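Local atomic coordinates of chitinase (Paenibacillus sp. FPU-7, PDB entry 5GZT), a protein that probably cleaves beta-1,4 linkages between N-acetylglucosamine units at random positions inside chitin and chitodextrin chains. Residues Ala442-Thr445 against Tyr450-Leu453. Numbering follows the deposited sequence.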
loop_
_atom_site.group_PDB
_atom_site.type_symbol
_atom_site.label_atom_id
_atom_site.label_comp_id
_atom_site.label_asym_id
_atom_site.label_seq_id
_atom_site.Cartn_x
_atom_site.Cartn_y
_atom_site.Cartn_z
ATOM N N ALA B 442 2.931 -12.595 -21.303
ATOM C CA ALA B 442 2.500 -13.740 -22.123
ATOM C C ALA B 442 1.198 -14.232 -21.554
ATOM O O ALA B 442 0.171 -14.257 -22.232
ATOM C CB ALA B 442 3.552 -14.843 -22.087
ATOM N N GLN B 443 1.201 -14.513 -20.261
ATOM C CA GLN B 443 0.022 -15.072 -19.651
ATOM C C GLN B 443 -1.217 -14.177 -19.705
ATOM O O GLN B 443 -2.364 -14.648 -19.726
ATOM C CB GLN B 443 0.354 -15.447 -18.206
ATOM C CG GLN B 443 -0.843 -15.993 -17.445
ATOM C CD GLN B 443 -0.474 -16.613 -16.128
ATOM O OE1 GLN B 443 0.635 -17.076 -15.922
ATOM N NE2 GLN B 443 -1.406 -16.573 -15.217
ATOM N N SER B 444 -0.981 -12.881 -19.694
ATOM C CA SER B 444 -2.055 -11.896 -19.678
ATOM C C SER B 444 -2.718 -11.802 -21.052
ATOM O O SER B 444 -3.881 -11.368 -21.181
ATOM C CB SER B 444 -1.501 -10.516 -19.207
ATOM O OG SER B 444 -1.427 -10.410 -17.757
ATOM N N THR B 445 -1.991 -12.210 -22.083
ATOM C CA THR B 445 -2.589 -12.250 -23.428
ATOM C C THR B 445 -3.717 -13.298 -23.452
ATOM O O THR B 445 -4.745 -13.097 -24.095
ATOM C CB THR B 445 -1.561 -12.570 -24.503
ATOM O OG1 THR B 445 -1.178 -13.924 -24.358
ATOM C CG2 THR B 445 -0.317 -11.690 -24.363
ATOM N N TYR B 450 -4.145 -8.050 -15.879
ATOM C CA TYR B 450 -2.778 -7.486 -15.710
ATOM C C TYR B 450 -2.109 -7.893 -14.369
ATOM O O TYR B 450 -2.774 -7.920 -13.335
ATOM C CB TYR B 450 -2.823 -5.957 -15.818
ATOM C CG TYR B 450 -1.441 -5.380 -15.646
ATOM C CD1 TYR B 450 -0.478 -5.507 -16.666
ATOM C CD2 TYR B 450 -1.074 -4.761 -14.443
ATOM C CE1 TYR B 450 0.814 -4.999 -16.532
ATOM C CE2 TYR B 450 0.213 -4.251 -14.289
ATOM C CZ TYR B 450 1.166 -4.359 -15.298
ATOM O OH TYR B 450 2.485 -3.884 -15.063
ATOM N N TYR B 451 -0.838 -8.256 -14.422
ATOM C CA TYR B 451 -0.035 -8.753 -13.268
ATOM C C TYR B 451 1.098 -7.763 -12.977
ATOM O O TYR B 451 1.809 -7.335 -13.900
ATOM C CB TYR B 451 0.600 -10.159 -13.518
ATOM C CG TYR B 451 -0.442 -11.196 -13.945
ATOM C CD1 TYR B 451 -1.552 -11.437 -13.143
ATOM C CD2 TYR B 451 -0.351 -11.877 -15.195
ATOM C CE1 TYR B 451 -2.540 -12.337 -13.535
ATOM C CE2 TYR B 451 -1.358 -12.788 -15.620
ATOM C CZ TYR B 451 -2.449 -13.007 -14.790
ATOM O OH TYR B 451 -3.461 -13.883 -15.089
ATOM N N GLU B 452 1.296 -7.466 -11.690
ATOM C CA GLU B 452 2.363 -6.579 -11.222
ATOM C C GLU B 452 3.670 -7.325 -11.029
ATOM O O GLU B 452 3.685 -8.476 -10.660
ATOM C CB GLU B 452 1.971 -5.918 -9.888
ATOM C CG GLU B 452 0.888 -4.864 -9.931
ATOM C CD GLU B 452 0.830 -4.003 -8.625
ATOM O OE1 GLU B 452 1.314 -4.487 -7.581
ATOM O OE2 GLU B 452 0.289 -2.852 -8.627
ATOM N N LEU B 453 4.770 -6.659 -11.289
ATOM C CA LEU B 453 6.077 -7.144 -10.915
ATOM C C LEU B 453 6.796 -6.030 -10.158
ATOM O O LEU B 453 6.849 -4.872 -10.620
ATOM C CB LEU B 453 6.907 -7.504 -12.123
ATOM C CG LEU B 453 8.255 -8.107 -11.808
ATOM C CD1 LEU B 453 8.137 -9.494 -11.164
ATOM C CD2 LEU B 453 9.070 -8.189 -13.063
HETATM O O HOH W 1 0.356 -8.625 -16.949
#
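Tyr-451 brings the CD2 and CE2 atoms of its ring to Ser-444 and Gln-443, two consecutive residues in the last turns of helix 425-447. The Ser-444 hydroxyl meets the ring obliquely at the CD2-CE2 bond, with OG 3.1 Å from CD2. With OG beside its own backbone N (chi1 -83°), the short serine side chain lets the ring come this near the helix while still offering a polar atom. That oxygen is well occupied: it hydrogen-bonds Lys-449 O in the turn, and a water donates to Ser-444 OG at 2.6 Å and accepts from Tyr-451 N at 2.8 Å. The backbones come closest at Ser-444 and Tyr-450, whose CA atoms are 6.0 Å apart.

Gln-443 reaches farther along the ring. Its extended chain (chi1 177°) crosses Tyr-451 at about a right angle and sets CG 3.7 Å from CE2, an aliphatic contact suited to a long, flexible residue. Tyr-451, buried, also packs on Leu-440 and on Met-396 of helix 382-398. The CB of Tyr-450 points away from the helix segment, and its hydroxyl is bonded by Asp-477 and Lys-272. Solvent lies instead along the helix flank carrying Ala-442 and Thr-445, which do not touch the returning chain.

This is the short turn that leads from helix 425-447 into barrel strand 452-457 of the family 18 TIM barrel. Its chemistry implies a join in which aromatic packing is backed by the water bridge, the serine bond to Lys-449 and an Arg-437 bond to Tyr-451 O, with the tyrosine hydroxyl held by the side-chain hydroxyl of Thr-447, the last residue of the helix.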